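Local coordinates for cell cycle serine/threonine-protein kinase CDC5/MSD2 (Saccharomyces cerevisiae, PDB 6MF4) that phosphorylates serine and threonine residues of cell-cycle proteins during mitotic exit, its C-terminal polo-box domain serving in substrate recognition, at residues A[134-142]-A[153-164]. Numbering follows the deposited sequence.
With ZN (zinc ion), chain C.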
loop_
_atom_site.group_PDB
_atom_site.type_symbol
_atom_site.label_atom_id
_atom_site.label_comp_id
_atom_site.label_asym_id
_atom_site.label_seq_id
_atom_site.Cartn_x
_atom_site.Cartn_y
_atom_site.Cartn_z
ATOM N N ALA A 134 2.299 7.380 -15.101
ATOM C CA ALA A 134 3.058 6.605 -16.067
ATOM C C ALA A 134 3.101 7.280 -17.436
ATOM O O ALA A 134 3.965 6.972 -18.255
ATOM C CB ALA A 134 2.464 5.214 -16.186
ATOM N N ASP A 135 2.175 8.198 -17.687
ATOM C CA ASP A 135 2.116 8.860 -18.987
ATOM C C ASP A 135 3.256 9.864 -19.168
ATOM O O ASP A 135 3.470 10.379 -20.266
ATOM C CB ASP A 135 0.759 9.548 -19.184
ATOM C CG ASP A 135 0.425 10.549 -18.087
ATOM O OD1 ASP A 135 1.343 11.126 -17.471
ATOM O OD2 ASP A 135 -0.780 10.785 -17.864
ATOM N N ALA A 136 3.991 10.126 -18.092
ATOM C CA ALA A 136 5.112 11.061 -18.118
ATOM C C ALA A 136 4.688 12.464 -18.546
ATOM O O ALA A 136 5.485 13.203 -19.125
ATOM C CB ALA A 136 6.216 10.545 -19.047
ATOM N N GLU A 137 3.442 12.832 -18.257
ATOM C CA GLU A 137 2.965 14.191 -18.532
ATOM C C GLU A 137 2.225 14.812 -17.347
ATOM O O GLU A 137 2.245 16.033 -17.181
ATOM C CB GLU A 137 2.056 14.202 -19.773
ATOM C CG GLU A 137 1.231 15.491 -19.987
ATOM C CD GLU A 137 2.063 16.772 -20.047
ATOM O OE1 GLU A 137 1.458 17.860 -20.163
ATOM O OE2 GLU A 137 3.310 16.707 -19.979
ATOM N N GLU A 138 1.577 13.987 -16.530
ATOM C CA GLU A 138 0.821 14.495 -15.386
ATOM C C GLU A 138 1.424 14.038 -14.063
ATOM O O GLU A 138 2.013 12.959 -13.980
ATOM C CB GLU A 138 -0.639 14.041 -15.457
ATOM C CG GLU A 138 -1.350 14.411 -16.751
ATOM C CD GLU A 138 -2.852 14.521 -16.577
ATOM O OE1 GLU A 138 -3.423 13.738 -15.790
ATOM O OE2 GLU A 138 -3.464 15.395 -17.227
ATOM N N PHE A 139 1.272 14.859 -13.027
ATOM C CA PHE A 139 1.631 14.431 -11.680
ATOM C C PHE A 139 0.731 15.083 -10.641
ATOM O O PHE A 139 0.114 16.122 -10.891
ATOM C CB PHE A 139 3.114 14.725 -11.380
ATOM C CG PHE A 139 3.441 16.183 -11.186
ATOM C CD1 PHE A 139 3.789 16.980 -12.266
ATOM C CD2 PHE A 139 3.442 16.747 -9.920
ATOM C CE1 PHE A 139 4.116 18.317 -12.088
ATOM C CE2 PHE A 139 3.764 18.082 -9.736
ATOM C CZ PHE A 139 4.092 18.871 -10.825
ATOM N N TRP A 140 0.642 14.423 -9.489
ATOM C CA TRP A 140 -0.006 14.962 -8.302
ATOM C C TRP A 140 1.034 15.430 -7.302
ATOM O O TRP A 140 2.010 14.727 -7.056
ATOM C CB TRP A 140 -0.881 13.914 -7.612
ATOM C CG TRP A 140 -2.045 13.422 -8.383
ATOM C CD1 TRP A 140 -2.134 12.252 -9.078
ATOM C CD2 TRP A 140 -3.313 14.070 -8.522
ATOM N NE1 TRP A 140 -3.378 12.131 -9.644
ATOM C CE2 TRP A 140 -4.122 13.235 -9.321
ATOM C CE3 TRP A 140 -3.847 15.272 -8.048
ATOM C CZ2 TRP A 140 -5.432 13.566 -9.659
ATOM C CZ3 TRP A 140 -5.152 15.599 -8.383
ATOM C CH2 TRP A 140 -5.930 14.748 -9.179
ATOM N N TYR A 141 0.818 16.609 -6.725
ATOM C CA TYR A 141 1.556 17.028 -5.538
ATOM C C TYR A 141 0.653 16.844 -4.328
ATOM O O TYR A 141 -0.416 17.449 -4.242
ATOM C CB TYR A 141 2.022 18.478 -5.645
ATOM C CG TYR A 141 2.721 18.962 -4.392
ATOM C CD1 TYR A 141 3.901 18.373 -3.964
ATOM C CD2 TYR A 141 2.201 20.005 -3.639
ATOM C CE1 TYR A 141 4.544 18.808 -2.818
ATOM C CE2 TYR A 141 2.837 20.450 -2.495
ATOM C CZ TYR A 141 4.006 19.847 -2.090
ATOM O OH TYR A 141 4.646 20.281 -0.952
ATOM N N ILE A 142 1.083 15.988 -3.406
ATOM C CA ILE A 142 0.272 15.608 -2.258
ATOM C C ILE A 142 0.886 16.148 -0.974
ATOM O O ILE A 142 2.043 15.870 -0.661
ATOM C CB ILE A 142 0.129 14.084 -2.159
ATOM C CG1 ILE A 142 -0.467 13.530 -3.455
ATOM C CG2 ILE A 142 -0.761 13.708 -0.987
ATOM C CD1 ILE A 142 -0.216 12.071 -3.670
ATOM N N SER A 153 -2.996 18.050 -5.524
ATOM C CA SER A 153 -3.119 19.049 -6.577
ATOM C C SER A 153 -2.601 18.494 -7.902
ATOM O O SER A 153 -1.508 17.934 -7.970
ATOM C CB SER A 153 -2.356 20.319 -6.205
ATOM O OG SER A 153 -3.028 21.029 -5.184
ATOM N N HIS A 154 -3.403 18.683 -8.945
ATOM C CA HIS A 154 -3.146 18.157 -10.285
ATOM C C HIS A 154 -2.256 19.102 -11.094
ATOM O O HIS A 154 -2.578 20.282 -11.237
ATOM C CB HIS A 154 -4.496 17.942 -10.979
ATOM C CG HIS A 154 -4.408 17.358 -12.356
ATOM N ND1 HIS A 154 -3.899 18.052 -13.429
ATOM C CD2 HIS A 154 -4.820 16.162 -12.840
ATOM C CE1 HIS A 154 -3.977 17.301 -14.515
ATOM N NE2 HIS A 154 -4.537 16.152 -14.185
ATOM N N TYR A 155 -1.142 18.586 -11.618
ATOM C CA TYR A 155 -0.228 19.384 -12.443
ATOM C C TYR A 155 0.217 18.670 -13.714
ATOM O O TYR A 155 0.127 17.448 -13.820
ATOM C CB TYR A 155 1.021 19.767 -11.648
ATOM C CG TYR A 155 0.773 20.772 -10.555
ATOM C CD1 TYR A 155 0.560 22.111 -10.850
ATOM C CD2 TYR A 155 0.760 20.383 -9.227
ATOM C CE1 TYR A 155 0.333 23.031 -9.850
ATOM C CE2 TYR A 155 0.535 21.294 -8.222
ATOM C CZ TYR A 155 0.323 22.618 -8.538
ATOM O OH TYR A 155 0.100 23.529 -7.533
ATOM N N LEU A 156 0.707 19.461 -14.668
ATOM C CA LEU A 156 1.365 18.950 -15.863
ATOM C C LEU A 156 2.861 19.207 -15.768
ATOM O O LEU A 156 3.280 20.285 -15.343
ATOM C CB LEU A 156 0.808 19.616 -17.122
ATOM C CG LEU A 156 -0.708 19.617 -17.307
ATOM C CD1 LEU A 156 -1.077 20.323 -18.604
ATOM C CD2 LEU A 156 -1.261 18.202 -17.294
ATOM N N LEU A 157 3.668 18.227 -16.168
ATOM C CA LEU A 157 5.119 18.397 -16.166
ATOM C C LEU A 157 5.517 19.541 -17.091
ATOM O O LEU A 157 6.489 20.250 -16.830
ATOM C CB LEU A 157 5.821 17.104 -16.594
ATOM C CG LEU A 157 5.785 15.942 -15.596
ATOM C CD1 LEU A 157 6.321 14.669 -16.233
ATOM C CD2 LEU A 157 6.579 16.276 -14.345
ATOM N N SER A 158 4.750 19.724 -18.161
ATOM C CA SER A 158 5.014 20.782 -19.132
ATOM C C SER A 158 4.667 22.168 -18.581
ATOM O O SER A 158 5.111 23.183 -19.117
ATOM C CB SER A 158 4.225 20.526 -20.417
ATOM O OG SER A 158 2.828 20.547 -20.170
ATOM N N GLU A 159 3.868 22.198 -17.518
ATOM C CA GLU A 159 3.494 23.442 -16.857
ATOM C C GLU A 159 3.854 23.348 -15.379
ATOM O O GLU A 159 3.038 23.630 -14.502
ATOM C CB GLU A 159 2.013 23.722 -17.036
ATOM N N LYS A 160 5.093 22.947 -15.123
ATOM C CA LYS A 160 5.579 22.717 -13.768
ATOM C C LYS A 160 5.651 24.027 -12.984
ATOM O O LYS A 160 6.249 24.996 -13.452
ATOM C CB LYS A 160 6.953 22.034 -13.830
ATOM C CG LYS A 160 7.937 22.407 -12.734
ATOM C CD LYS A 160 9.335 21.949 -13.100
ATOM C CE LYS A 160 10.160 23.117 -13.623
ATOM N NZ LYS A 160 11.590 22.776 -13.825
ATOM N N PRO A 161 5.047 24.062 -11.785
ATOM C CA PRO A 161 5.214 25.262 -10.964
ATOM C C PRO A 161 6.623 25.356 -10.393
ATOM O O PRO A 161 7.198 24.363 -9.946
ATOM C CB PRO A 161 4.173 25.085 -9.859
ATOM C CG PRO A 161 3.952 23.636 -9.773
ATOM C CD PRO A 161 4.130 23.094 -11.162
ATOM N N ARG A 162 7.171 26.561 -10.439
ATOM C CA ARG A 162 8.520 26.840 -9.964
ATOM C C ARG A 162 8.795 26.345 -8.544
ATOM O O ARG A 162 9.907 25.904 -8.244
ATOM C CB ARG A 162 8.789 28.349 -10.047
ATOM C CG ARG A 162 7.660 29.223 -9.522
ATOM C CD ARG A 162 7.661 30.604 -10.165
ATOM N NE ARG A 162 6.893 31.548 -9.356
ATOM C CZ ARG A 162 6.773 32.846 -9.614
ATOM N NH1 ARG A 162 6.050 33.607 -8.808
ATOM N NH2 ARG A 162 7.374 33.382 -10.668
ATOM N N GLU A 163 7.798 26.401 -7.666
ATOM C CA GLU A 163 8.022 26.002 -6.280
ATOM C C GLU A 163 8.096 24.480 -6.120
ATOM O O GLU A 163 8.388 23.989 -5.030
ATOM C CB GLU A 163 6.937 26.579 -5.356
ATOM C CG GLU A 163 5.536 26.010 -5.531
ATOM C CD GLU A 163 4.718 26.734 -6.587
ATOM O OE1 GLU A 163 5.301 27.479 -7.407
ATOM O OE2 GLU A 163 3.480 26.558 -6.590
ATOM N N LEU A 164 7.856 23.743 -7.205
ATOM C CA LEU A 164 8.014 22.288 -7.197
ATOM C C LEU A 164 9.141 21.837 -8.124
ATOM O O LEU A 164 9.304 20.645 -8.381
ATOM C CB LEU A 164 6.704 21.598 -7.601
ATOM C CG LEU A 164 5.520 21.768 -6.646
ATOM C CD1 LEU A 164 4.277 21.064 -7.189
ATOM C CD2 LEU A 164 5.843 21.253 -5.243
HETATM ZN ZN ZN C . -5.170 14.423 -15.168
#
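With CG of H154 anti to the backbone N (chi1 -178°) and CG of E138 anti to its carbonyl carbon (chi1 -55°), imidazole and carboxylate meet at one zinc ion. They project from the antiparallel hairpin 138-145/149-156, at one side of the six-stranded sheet of polo box 1. E138 OE1 lies 2.0 Å from the zinc and H154 NE2 2.1 Å; H194 supplies a third ligand, and the carboxylate and ring planes stand nearly perpendicular. On the same face the edge of the H154 ring points at the face of the W140 six-membered ring in a T-shaped stack, planes at 88°, while W140 NE1 is hydrogen-bonded to OD2 of D197.

Across the sheet, Y155 CB sits over one face of the F139 ring, 3.6 Å from its centroid, a CH-pi contact; L164 CD1 meets that ring at its edge. L164 CD2 covers the centre of the Y141 ring, so the 3-10 segment 162-164 folds back over the face that carries F139, Y141 and Y155. Paired backbone bonds at F139/Y155 and Y141/S153 fix the register.

Just before strand 138-145, E137 OE1 accepts from S158 OG (3.0 Å) through its syn lone pair. Shortening this glutamate to an alanine removes that acceptor, and the S158 hydroxyl would probably be left without its mate. Separately, L157 N donates to E137 O (2.8 Å), and D135 OD1 accepts from both E137 N and E138 N.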